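Local coordinates for protein photoreceptor-histidine kinase BphP (PDB 6BAF) that senses light through a bound bilin chromophore and, as a phytochrome histidine kinase, probably relays the signal by phosphorylation to control cell development, at residues T154-A159 against V253-S258; R158-R163 against I173-D178; I209-D214 against T279-Y284. All blocks are in the same frame, centred on the assembly; numbering follows the deposited sequence. Where two conformers were deposited one is given.

All three contacts lie in the GAF domain and reach one antiparallel sheet, whose strand order puts 170-177 beside 158-164 toward one edge and 255-263 beside 207-210 toward the other. Contacts 1 and 2 both use strand 158-164, share Arg158 and Ala159, and touch the bilin. Contact 1 is fully buried and apolar between its segments, turning its serines to the chromophore; contact 2, also largely buried, is backbone-bonded strand pairing. Contact 3 is only partly buried: one backbone bond and a proline on a tyrosine face tie the edge strand to a loop. Backbone hydrogen bonds from Ile210 N to Ser256 O and from Ile213 N to Gln254 O connect contacts 1 and 3.

Contact 1. Residues T154-A159 against V253-S258. With BLR (3-[5-[(Z)-(4-ethenyl-3-methyl-5-oxidanylidene-pyrrol-2-ylidene)methyl]-2-[[5-[(Z)-(3-ethenyl-4-methyl-5-oxidanylidene-pyrrol-2-ylidene)methyl]-3-(3-hydroxy-3-oxopropyl)-4-methyl-1H-pyrrol-2-yl]methyl]-4-methyl-1H-pyrrol-3-yl]propanoic acid), chain B.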
loop_
_atom_site.group_PDB
_atom_site.type_symbol
_atom_site.label_atom_id
_atom_site.label_comp_id
_atom_site.label_asym_id
_atom_site.label_seq_id
_atom_site.Cartn_x
_atom_site.Cartn_y
_atom_site.Cartn_z
ATOM N N THR A 154 -1.343 1.523 15.524
ATOM C CA THR A 154 -0.568 0.655 16.427
ATOM C C THR A 154 -1.228 0.485 17.781
ATOM O O THR A 154 -0.963 -0.496 18.492
ATOM C CB THR A 154 0.836 1.243 16.666
ATOM O OG1 THR A 154 0.694 2.507 17.341
ATOM C CG2 THR A 154 1.564 1.512 15.354
ATOM N N GLY A 155 -2.043 1.443 18.200
ATOM C CA GLY A 155 -2.510 1.356 19.570
ATOM C C GLY A 155 -1.516 1.812 20.625
ATOM O O GLY A 155 -1.749 1.582 21.814
ATOM N N PHE A 156 -0.415 2.443 20.240
ATOM C CA PHE A 156 0.537 2.920 21.235
ATOM C C PHE A 156 -0.064 4.033 22.108
ATOM O O PHE A 156 -0.798 4.902 21.625
ATOM C CB PHE A 156 1.801 3.421 20.520
ATOM C CG PHE A 156 2.902 2.374 20.397
ATOM C CD1 PHE A 156 3.639 1.979 21.517
ATOM C CD2 PHE A 156 3.231 1.820 19.148
ATOM C CE1 PHE A 156 4.714 1.036 21.414
ATOM C CE2 PHE A 156 4.291 0.885 19.022
ATOM C CZ PHE A 156 5.026 0.486 20.169
ATOM N N ASP A 157 0.303 4.035 23.392
ATOM C CA ASP A 157 -0.120 5.100 24.304
ATOM C C ASP A 157 0.325 6.472 23.856
ATOM O O ASP A 157 -0.368 7.456 24.138
ATOM C CB ASP A 157 0.424 4.858 25.716
ATOM C CG ASP A 157 -0.251 3.705 26.383
ATOM O OD1 ASP A 157 -1.456 3.557 26.125
ATOM O OD2 ASP A 157 0.393 2.918 27.130
ATOM N N ARG A 158 1.486 6.589 23.204
ATOM C CA ARG A 158 1.976 7.897 22.811
ATOM C C ARG A 158 2.710 7.783 21.489
ATOM O O ARG A 158 3.459 6.832 21.279
ATOM C CB ARG A 158 2.900 8.486 23.911
ATOM C CG ARG A 158 3.555 9.876 23.599
ATOM C CD ARG A 158 4.203 10.546 24.922
ATOM N NE ARG A 158 4.878 9.497 25.646
ATOM C CZ ARG A 158 4.782 9.234 26.935
ATOM N NH1 ARG A 158 5.454 8.187 27.386
ATOM N NH2 ARG A 158 4.084 10.007 27.764
ATOM N N ALA A 159 2.539 8.767 20.617
ATOM C CA ALA A 159 3.308 8.863 19.391
ATOM C C ALA A 159 3.699 10.315 19.242
ATOM O O ALA A 159 2.836 11.193 19.343
ATOM C CB ALA A 159 2.511 8.399 18.148
ATOM N N VAL A 253 8.455 3.412 30.533
ATOM C CA VAL A 253 7.988 2.950 29.223
ATOM C C VAL A 253 8.220 1.455 29.138
ATOM O O VAL A 253 9.319 0.991 29.449
ATOM C CB VAL A 253 8.717 3.690 28.092
ATOM C CG1 VAL A 253 8.527 2.978 26.757
ATOM C CG2 VAL A 253 8.206 5.125 28.013
ATOM N N GLN A 254 7.197 0.689 28.733
ATOM C CA GLN A 254 7.285 -0.767 28.655
ATOM C C GLN A 254 7.562 -1.287 27.247
ATOM O O GLN A 254 7.924 -2.465 27.086
ATOM C CB GLN A 254 5.983 -1.406 29.163
ATOM C CG GLN A 254 6.026 -2.921 29.259
ATOM C CD GLN A 254 7.045 -3.407 30.276
ATOM O OE1 GLN A 254 7.119 -2.883 31.383
ATOM N NE2 GLN A 254 7.853 -4.391 29.895
ATOM N N ALA A 255 7.390 -0.454 26.225
ATOM C CA ALA A 255 7.556 -0.879 24.846
ATOM C C ALA A 255 7.701 0.367 23.996
ATOM O O ALA A 255 7.233 1.452 24.368
ATOM C CB ALA A 255 6.379 -1.763 24.371
ATOM N N SER A 256 8.344 0.210 22.841
ATOM C CA SER A 256 8.715 1.363 22.027
ATOM C C SER A 256 8.746 0.973 20.558
ATOM O O SER A 256 9.013 -0.181 20.228
ATOM C CB SER A 256 10.110 1.857 22.411
ATOM O OG SER A 256 10.326 3.122 21.859
ATOM N N MET A 257 8.551 1.952 19.679
ATOM C CA MET A 257 8.796 1.776 18.255
ATOM C C MET A 257 9.146 3.140 17.702
ATOM O O MET A 257 8.512 4.124 18.083
ATOM C CB MET A 257 7.554 1.190 17.531
ATOM C CG MET A 257 7.719 1.031 16.007
ATOM S SD MET A 257 6.211 0.419 15.112
ATOM C CE MET A 257 5.253 1.940 15.065
ATOM N N SER A 258 10.166 3.234 16.841
ATOM C CA SER A 258 10.421 4.507 16.184
ATOM C C SER A 258 10.729 4.275 14.709
ATOM O O SER A 258 11.088 3.174 14.278
ATOM C CB SER A 258 11.542 5.335 16.865
ATOM O OG SER A 258 12.736 4.566 17.033
HETATM C CHA BLR B . 18.074 5.009 21.293
HETATM N NA BLR B . 16.843 6.887 22.466
HETATM C C1A BLR B . 16.912 5.941 21.518
HETATM C C2A BLR B . 15.746 5.936 20.746
HETATM C C3A BLR B . 14.952 6.921 21.213
HETATM C C4A BLR B . 15.638 7.495 22.294
HETATM C CMA BLR B . 13.560 7.296 20.624
HETATM C CAA BLR B . 15.476 4.988 19.576
HETATM C CBA BLR B . 14.964 3.597 20.033
HETATM C CGA BLR B . 13.480 3.637 20.432
HETATM O O1A BLR B . 12.654 4.001 19.545
HETATM O O2A BLR B . 13.064 3.326 21.614
HETATM C CHB BLR B . 15.255 8.649 23.193
HETATM N NB BLR B . 12.810 8.171 23.567
HETATM C C1B BLR B . 14.047 9.038 23.488
HETATM C C2B BLR B . 13.624 10.411 23.854
HETATM C C3B BLR B . 12.246 10.456 24.129
HETATM C C4B BLR B . 11.661 9.096 23.967
HETATM C CMB BLR B . 14.528 11.647 23.914
HETATM O OB BLR B . 10.544 8.750 24.129
HETATM C CAB BLR B . 11.518 11.760 24.499
HETATM C CBB BLR B . 10.212 11.815 24.615
HETATM N NC BLR B . 20.282 7.179 25.863
HETATM C C1C BLR B . 20.458 8.132 27.033
HETATM C C2C BLR B . 21.902 8.043 27.406
HETATM C C3C BLR B . 22.609 7.148 26.562
HETATM C C4C BLR B . 21.643 6.567 25.577
HETATM C CMC BLR B . 22.492 8.858 28.537
HETATM O OC BLR B . 19.628 8.794 27.556
HETATM C CAC BLR B . 24.110 6.809 26.653
HETATM C CBC BLR B . 25.055 7.765 26.652
HETATM C CHD BLR B . 21.931 5.701 24.655
HETATM N ND BLR B . 19.658 5.781 23.191
HETATM C C1D BLR B . 20.995 5.261 23.557
HETATM C C2D BLR B . 21.380 4.162 22.687
HETATM C C3D BLR B . 20.297 3.988 21.726
HETATM C C4D BLR B . 19.205 4.992 21.992
HETATM C CMD BLR B . 22.697 3.379 22.773
HETATM C CAD BLR B . 20.248 2.945 20.629
HETATM C CBD BLR B . 19.416 1.770 21.119
HETATM C CGD BLR B . 19.600 0.780 19.986
HETATM O O1D BLR B . 19.177 1.084 18.818
HETATM O O2D BLR B . 20.252 -0.285 20.210
#
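Phe156 carries most of the apolar packing, its ring lying against the start of strand 255-263. CE2 comes within 3.6 Å of Met257 CB, while CZ approaches the backbone carbon Ser256 C at 3.8 Å; the ring meets both obliquely, and CE1 reaches toward Ala255. Farther along the strand, Met257 and Thr154 point at each other tip to tip, Met257 CE standing 3.7 Å from Thr154 CG2. Met257 runs out anti to its backbone N (chi1 178°) and bends at its last torsion, which brings the methyl there. An alanine in place of Phe156 is likely to open a gap beside Met257 CB and leave that side chain freer to shift.

The polar bonds lie on the two flanks. Thr154 OG1 accepts from Phe156 N at 3.1 Å in an ST turn and is also bonded to Val150 O, which ties the end of helix 139-154 to the turn. On the other flank Ser256 OG donates to O2A of the bilin propionate at 2.8 Å, and Ser258 OG to its O1A at 2.6 Å. Two serines two residues apart on one side of the strand thus grip the same carboxylate, part of the GAF-domain bilin pocket of a phytochrome.

Contact 2. Residues R158-R163 against I173-D178; sequences RAIIYR and IAEARD. With BLR (3-[5-[(Z)-(4-ethenyl-3-methyl-5-oxidanylidene-pyrrol-2-ylidene)methyl]-2-[[5-[(Z)-(3-ethenyl-4-methyl-5-oxidanylidene-pyrrol-2-ylidene)methyl]-3-(3-hydroxy-3-oxopropyl)-4-methyl-1H-pyrrol-2-yl]methyl]-4-methyl-1H-pyrrol-3-yl]propanoic acid), chain B.
The beta hairpin of strands 158-164 and 170-177 brings Ala159 against Ala176 as an antiparallel hydrogen-bonded pair. Ala159 N donates to Ala176 O at 2.9 Å, and Ala176 N returns an equally short bond to Ala159 O. Farther along the pairing is looser, with bonds from Ile161 N to Ala174 O and from Ile173 N to Ile161 O.

On the face that carries Ile160, the extended Glu175 chain slants across Arg158, the carboxylate and guanidinium planes 38° apart. Glu175 OE2 lies 3.0 Å from Arg158 CD, near the guanidinium plane, but stays 4.3 Å from Arg158 NE, so the opposite charges are near each other without forming a salt bridge. Each group has its own anchors: the backbone N atoms of Tyr184 and Leu185 hold the carboxylate, whereas Thr274 OG1 and Asp182 O take bonds from Arg158. Ile160 CG2 rests 3.9 Å from Glu175 CG.

Within the GAF sheet this hairpin also meets the chromophore: Ile160 CD1 touches the bilin vinyl carbon CBB, and the phenol end of Tyr162 lies near the ring methyl CMB. The face bearing Ala159 and Ala176 is covered by helix 139-154, with Ala174 and Ile161 both packed on Cys143. Beside Ala174, Ile161 has CG2 anti to its backbone N, placing that methyl 3.8 Å from Ile173 CG1; Ile173 CD1 then continues onto Arg163 CB.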
loop_
_atom_site.group_PDB
_atom_site.type_symbol
_atom_site.label_atom_id
_atom_site.label_comp_id
_atom_site.label_asym_id
_atom_site.label_seq_id
_atom_site.Cartn_x
_atom_site.Cartn_y
_atom_site.Cartn_z
ATOM N N ARG A 158 1.486 6.589 23.204
ATOM C CA ARG A 158 1.976 7.897 22.811
ATOM C C ARG A 158 2.710 7.783 21.489
ATOM O O ARG A 158 3.459 6.832 21.279
ATOM C CB ARG A 158 2.900 8.486 23.911
ATOM C CG ARG A 158 3.555 9.876 23.599
ATOM C CD ARG A 158 4.203 10.546 24.922
ATOM N NE ARG A 158 4.878 9.497 25.646
ATOM C CZ ARG A 158 4.782 9.234 26.935
ATOM N NH1 ARG A 158 5.454 8.187 27.386
ATOM N NH2 ARG A 158 4.084 10.007 27.764
ATOM N N ALA A 159 2.539 8.767 20.617
ATOM C CA ALA A 159 3.308 8.863 19.391
ATOM C C ALA A 159 3.699 10.315 19.242
ATOM O O ALA A 159 2.836 11.193 19.343
ATOM C CB ALA A 159 2.511 8.399 18.148
ATOM N N ILE A 160 4.987 10.583 18.993
ATOM C CA ILE A 160 5.460 11.945 18.829
ATOM C C ILE A 160 6.233 12.045 17.530
ATOM O O ILE A 160 6.691 11.042 16.975
ATOM C CB ILE A 160 6.340 12.399 20.021
ATOM C CG1 ILE A 160 7.625 11.538 20.102
ATOM C CG2 ILE A 160 5.539 12.282 21.323
ATOM C CD1 ILE A 160 8.787 12.185 20.966
ATOM N N ILE A 161 6.355 13.272 17.033
ATOM C CA ILE A 161 7.408 13.637 16.097
ATOM C C ILE A 161 8.549 14.248 16.910
ATOM O O ILE A 161 8.357 15.235 17.630
ATOM C CB ILE A 161 6.941 14.641 15.033
ATOM C CG1 ILE A 161 5.756 14.109 14.188
ATOM C CG2 ILE A 161 8.124 14.925 14.137
ATOM C CD1 ILE A 161 6.032 12.787 13.518
ATOM N N TYR A 162 9.740 13.687 16.782
ATOM C CA TYR A 162 10.916 14.137 17.506
ATOM C C TYR A 162 11.856 14.708 16.461
ATOM O O TYR A 162 12.381 13.968 15.632
ATOM C CB TYR A 162 11.532 12.958 18.248
ATOM C CG TYR A 162 12.701 13.320 19.166
ATOM C CD1 TYR A 162 12.469 13.897 20.423
ATOM C CD2 TYR A 162 14.023 13.077 18.779
ATOM C CE1 TYR A 162 13.525 14.213 21.287
ATOM C CE2 TYR A 162 15.106 13.394 19.643
ATOM C CZ TYR A 162 14.839 13.954 20.892
ATOM O OH TYR A 162 15.871 14.276 21.751
ATOM N N ARG A 163 12.060 16.006 16.471
ATOM C CA ARG A 163 12.823 16.655 15.425
ATOM C C ARG A 163 14.200 17.062 15.948
ATOM O O ARG A 163 14.304 17.582 17.056
ATOM C CB ARG A 163 12.080 17.891 14.928
ATOM C CG ARG A 163 12.809 18.530 13.779
ATOM C CD ARG A 163 12.168 19.852 13.414
ATOM N NE ARG A 163 12.842 20.381 12.229
ATOM C CZ ARG A 163 12.410 21.429 11.531
ATOM N NH1 ARG A 163 11.285 22.065 11.900
ATOM N NH2 ARG A 163 13.094 21.821 10.456
ATOM N N ILE A 173 7.872 18.060 18.771
ATOM C CA ILE A 173 7.088 19.084 18.077
ATOM C C ILE A 173 5.640 18.667 17.786
ATOM O O ILE A 173 4.839 19.522 17.393
ATOM C CB ILE A 173 7.778 19.506 16.771
ATOM C CG1 ILE A 173 7.713 18.367 15.737
ATOM C CG2 ILE A 173 9.207 19.976 17.039
ATOM C CD1 ILE A 173 8.311 18.787 14.345
ATOM N N ALA A 174 5.276 17.406 17.958
ATOM C CA ALA A 174 3.875 17.002 17.821
ATOM C C ALA A 174 3.656 15.754 18.648
ATOM O O ALA A 174 4.564 14.926 18.803
ATOM C CB ALA A 174 3.464 16.729 16.363
ATOM N N GLU A 175 2.461 15.628 19.201
ATOM C CA GLU A 175 2.184 14.489 20.060
ATOM C C GLU A 175 0.718 14.083 19.981
ATOM O O GLU A 175 -0.162 14.934 20.099
ATOM C CB GLU A 175 2.533 14.837 21.501
ATOM C CG GLU A 175 2.193 13.786 22.528
ATOM C CD GLU A 175 2.755 14.209 23.915
ATOM O OE1 GLU A 175 2.531 15.380 24.319
ATOM O OE2 GLU A 175 3.447 13.401 24.586
ATOM N N ALA A 176 0.466 12.779 19.880
ATOM C CA ALA A 176 -0.838 12.200 20.129
ATOM C C ALA A 176 -0.704 11.167 21.224
ATOM O O ALA A 176 0.231 10.358 21.211
ATOM C CB ALA A 176 -1.407 11.561 18.846
ATOM N N ARG A 177 -1.659 11.148 22.142
ATOM C CA ARG A 177 -1.503 10.400 23.376
ATOM C C ARG A 177 -2.852 9.983 23.934
ATOM O O ARG A 177 -3.823 10.733 23.858
ATOM C CB ARG A 177 -0.768 11.237 24.442
ATOM C CG ARG A 177 -1.049 12.733 24.339
ATOM C CD ARG A 177 -0.401 13.573 25.469
ATOM N NE ARG A 177 -1.021 13.200 26.712
ATOM C CZ ARG A 177 -1.774 13.988 27.471
ATOM N NH1 ARG A 177 -1.981 15.264 27.160
ATOM N NH2 ARG A 177 -2.303 13.465 28.564
ATOM N N ASP A 178 -2.895 8.778 24.484
ATOM C CA ASP A 178 -3.885 8.437 25.486
ATOM C C ASP A 178 -3.749 9.387 26.676
ATOM O O ASP A 178 -2.695 9.995 26.883
ATOM C CB ASP A 178 -3.676 6.997 25.939
ATOM C CG ASP A 178 -4.889 6.430 26.645
ATOM O OD1 ASP A 178 -5.868 6.080 25.936
ATOM O OD2 ASP A 178 -4.860 6.335 27.900
HETATM C CHA BLR B . 18.074 5.009 21.293
HETATM N NA BLR B . 16.843 6.887 22.466
HETATM C C1A BLR B . 16.912 5.941 21.518
HETATM C C2A BLR B . 15.746 5.936 20.746
HETATM C C3A BLR B . 14.952 6.921 21.213
HETATM C C4A BLR B . 15.638 7.495 22.294
HETATM C CMA BLR B . 13.560 7.296 20.624
HETATM C CAA BLR B . 15.476 4.988 19.576
HETATM C CBA BLR B . 14.964 3.597 20.033
HETATM C CGA BLR B . 13.480 3.637 20.432
HETATM O O1A BLR B . 12.654 4.001 19.545
HETATM O O2A BLR B . 13.064 3.326 21.614
HETATM C CHB BLR B . 15.255 8.649 23.193
HETATM N NB BLR B . 12.810 8.171 23.567
HETATM C C1B BLR B . 14.047 9.038 23.488
HETATM C C2B BLR B . 13.624 10.411 23.854
HETATM C C3B BLR B . 12.246 10.456 24.129
HETATM C C4B BLR B . 11.661 9.096 23.967
HETATM C CMB BLR B . 14.528 11.647 23.914
HETATM O OB BLR B . 10.544 8.750 24.129
HETATM C CAB BLR B . 11.518 11.760 24.499
HETATM C CBB BLR B . 10.212 11.815 24.615
HETATM N NC BLR B . 20.282 7.179 25.863
HETATM C C1C BLR B . 20.458 8.132 27.033
HETATM C C2C BLR B . 21.902 8.043 27.406
HETATM C C3C BLR B . 22.609 7.148 26.562
HETATM C C4C BLR B . 21.643 6.567 25.577
HETATM C CMC BLR B . 22.492 8.858 28.537
HETATM O OC BLR B . 19.628 8.794 27.556
HETATM C CAC BLR B . 24.110 6.809 26.653
HETATM C CBC BLR B . 25.055 7.765 26.652
HETATM C CHD BLR B . 21.931 5.701 24.655
HETATM N ND BLR B . 19.658 5.781 23.191
HETATM C C1D BLR B . 20.995 5.261 23.557
HETATM C C2D BLR B . 21.380 4.162 22.687
HETATM C C3D BLR B . 20.297 3.988 21.726
HETATM C C4D BLR B . 19.205 4.992 21.992
HETATM C CMD BLR B . 22.697 3.379 22.773
HETATM C CAD BLR B . 20.248 2.945 20.629
HETATM C CBD BLR B . 19.416 1.770 21.119
HETATM C CGD BLR B . 19.600 0.780 19.986
HETATM O O1D BLR B . 19.177 1.084 18.818
HETATM O O2D BLR B . 20.252 -0.285 20.210
#

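Contact 3. Residues I209-D214 against T279-Y284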
loop_
_atom_site.group_PDB
_atom_site.type_symbol
_atom_site.label_atom_id
_atom_site.label_comp_id
_atom_site.label_asym_id
_atom_site.label_seq_id
_atom_site.Cartn_x
_atom_site.Cartn_y
_atom_site.Cartn_z
ATOM N N ILE A 209 11.744 -1.648 16.593
ATOM C CA ILE A 209 10.652 -1.943 17.510
ATOM C C ILE A 209 11.176 -2.757 18.686
ATOM O O ILE A 209 11.942 -3.722 18.515
ATOM C CB ILE A 209 9.468 -2.655 16.809
ATOM C CG1 ILE A 209 8.297 -2.748 17.803
ATOM C CG2 ILE A 209 9.859 -4.031 16.279
ATOM C CD1 ILE A 209 6.992 -3.138 17.183
ATOM N N ILE A 210 10.752 -2.361 19.886
ATOM C CA ILE A 210 11.031 -3.061 21.138
ATOM C C ILE A 210 9.679 -3.391 21.761
ATOM O O ILE A 210 9.122 -2.555 22.481
ATOM C CB ILE A 210 11.884 -2.187 22.067
ATOM C CG1 ILE A 210 13.107 -1.678 21.317
ATOM C CG2 ILE A 210 12.247 -2.937 23.385
ATOM C CD1 ILE A 210 13.781 -0.487 21.995
ATOM N N PRO A 211 9.090 -4.557 21.487
ATOM C CA PRO A 211 7.704 -4.798 21.946
ATOM C C PRO A 211 7.584 -5.011 23.441
ATOM O O PRO A 211 6.481 -4.852 23.971
ATOM C CB PRO A 211 7.272 -6.049 21.165
ATOM C CG PRO A 211 8.556 -6.664 20.639
ATOM C CD PRO A 211 9.575 -5.580 20.542
ATOM N N THR A 212 8.659 -5.409 24.126
ATOM C CA THR A 212 8.740 -5.351 25.580
ATOM C C THR A 212 10.181 -5.067 25.984
ATOM O O THR A 212 11.117 -5.689 25.451
ATOM C CB THR A 212 8.257 -6.636 26.249
ATOM O OG1 THR A 212 8.426 -6.479 27.657
ATOM C CG2 THR A 212 9.044 -7.870 25.789
ATOM N N ILE A 213 10.373 -4.111 26.897
ATOM C CA ILE A 213 11.734 -3.859 27.352
ATOM C C ILE A 213 12.243 -4.908 28.329
ATOM O O ILE A 213 13.425 -4.878 28.652
ATOM C CB ILE A 213 11.908 -2.490 28.024
ATOM C CG1 ILE A 213 11.265 -2.511 29.414
ATOM C CG2 ILE A 213 11.397 -1.383 27.098
ATOM C CD1 ILE A 213 11.545 -1.233 30.224
ATOM N N ASP A 214 11.403 -5.854 28.774
ATOM C CA ASP A 214 11.792 -6.937 29.694
ATOM C C ASP A 214 11.884 -8.232 28.908
ATOM O O ASP A 214 10.878 -8.917 28.682
ATOM C CB ASP A 214 10.788 -7.092 30.832
ATOM C CG ASP A 214 10.752 -5.868 31.724
ATOM O OD1 ASP A 214 11.854 -5.360 32.064
ATOM O OD2 ASP A 214 9.628 -5.399 32.046
ATOM N N THR A 279 2.876 -4.504 26.920
ATOM C CA THR A 279 3.654 -4.761 25.719
ATOM C C THR A 279 2.972 -4.210 24.465
ATOM O O THR A 279 1.810 -3.807 24.481
ATOM C CB THR A 279 3.867 -6.255 25.540
ATOM O OG1 THR A 279 2.598 -6.861 25.287
ATOM C CG2 THR A 279 4.508 -6.840 26.769
ATOM N N ARG A 280 3.706 -4.259 23.337
ATOM C CA ARG A 280 3.202 -3.780 22.043
ATOM C C ARG A 280 3.881 -4.563 20.915
ATOM O O ARG A 280 4.778 -4.063 20.229
ATOM C CB ARG A 280 3.448 -2.284 21.870
ATOM C CG ARG A 280 2.298 -1.586 21.194
ATOM C CD ARG A 280 1.135 -1.671 22.169
ATOM N NE ARG A 280 -0.111 -1.505 21.474
ATOM C CZ ARG A 280 -1.228 -2.134 21.810
ATOM N NH1 ARG A 280 -1.253 -2.973 22.856
ATOM N NH2 ARG A 280 -2.305 -1.936 21.076
ATOM N N TYR A 281 3.435 -5.803 20.707
ATOM C CA TYR A 281 3.883 -6.623 19.574
ATOM C C TYR A 281 3.139 -6.220 18.303
ATOM O O TYR A 281 2.206 -6.887 17.863
ATOM C CB TYR A 281 3.645 -8.098 19.858
ATOM C CG TYR A 281 4.470 -8.614 20.979
ATOM C CD1 TYR A 281 5.723 -9.143 20.727
ATOM C CD2 TYR A 281 4.016 -8.570 22.292
ATOM C CE1 TYR A 281 6.519 -9.615 21.741
ATOM C CE2 TYR A 281 4.791 -9.072 23.324
ATOM C CZ TYR A 281 6.065 -9.594 23.029
ATOM O OH TYR A 281 6.907 -10.075 24.017
ATOM N N VAL A 282 3.581 -5.134 17.684
ATOM C CA VAL A 282 2.912 -4.617 16.478
ATOM C C VAL A 282 3.028 -5.632 15.337
ATOM O O VAL A 282 4.147 -6.057 15.003
ATOM C CB VAL A 282 3.523 -3.273 16.074
ATOM C CG1 VAL A 282 2.757 -2.661 14.901
ATOM C CG2 VAL A 282 3.573 -2.335 17.261
ATOM N N PRO A 283 1.925 -6.033 14.687
ATOM C CA PRO A 283 2.011 -6.976 13.555
ATOM C C PRO A 283 2.774 -6.416 12.359
ATOM O O PRO A 283 2.882 -5.200 12.138
ATOM C CB PRO A 283 0.545 -7.227 13.178
ATOM C CG PRO A 283 -0.274 -6.693 14.325
ATOM C CD PRO A 283 0.540 -5.635 14.994
ATOM N N TYR A 284 3.259 -7.348 11.541
ATOM C CA TYR A 284 4.087 -7.010 10.387
ATOM C C TYR A 284 3.422 -5.988 9.470
ATOM O O TYR A 284 4.054 -4.995 9.092
ATOM C CB TYR A 284 4.418 -8.280 9.595
ATOM C CG TYR A 284 5.203 -7.964 8.345
ATOM C CD1 TYR A 284 6.565 -7.687 8.414
ATOM C CD2 TYR A 284 4.574 -7.893 7.094
ATOM C CE1 TYR A 284 7.300 -7.352 7.272
ATOM C CE2 TYR A 284 5.300 -7.558 5.947
ATOM C CZ TYR A 284 6.667 -7.302 6.046
ATOM O OH TYR A 284 7.393 -6.978 4.910
#
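Pro211 O takes the bond from Arg280 N at 2.9 Å, with the donor in the carbonyl plane on a lone pair (N-H...O angle 159°). It is the hydrogen bond that joins the residue following edge strand 207-210 of the GAF sheet to the loop leading into helix 284-300. Tyr281, next in that loop, centres an inverse gamma turn.

The Tyr281 ring lies with one face on Pro211. Pro211 CB makes a CH-pi contact with that face, 3.8 Å from the ring centroid and offset toward the rim, while CG lies by the CD1 and CE1 side. The proline and tyrosine side chains cross at about a right angle, whereas Thr212 runs alongside the ring and sets CG2 3.5 Å from Tyr281 OH. That methyl takes the position between backbone N and carbonyl carbon, because OG1 is anti to the N (chi1 178°). OG1 accepts from Asp214 N in an ST turn and, in one modelled conformer of Gln254, may also be bonded by its NE2. Thr279 lies beside Thr212, its CG2 3.8 Å from Thr212 CB.

Pro211 also packs on Gln15 and His17. Arg280 itself turns its end away from the strand, where NH2 bonds Thr154 O. At the far end, in the buried part of the contact, Ile209 crosses Val282 at a slant, bringing Ile209 CD1 to 3.5 Å from Val282 CG2.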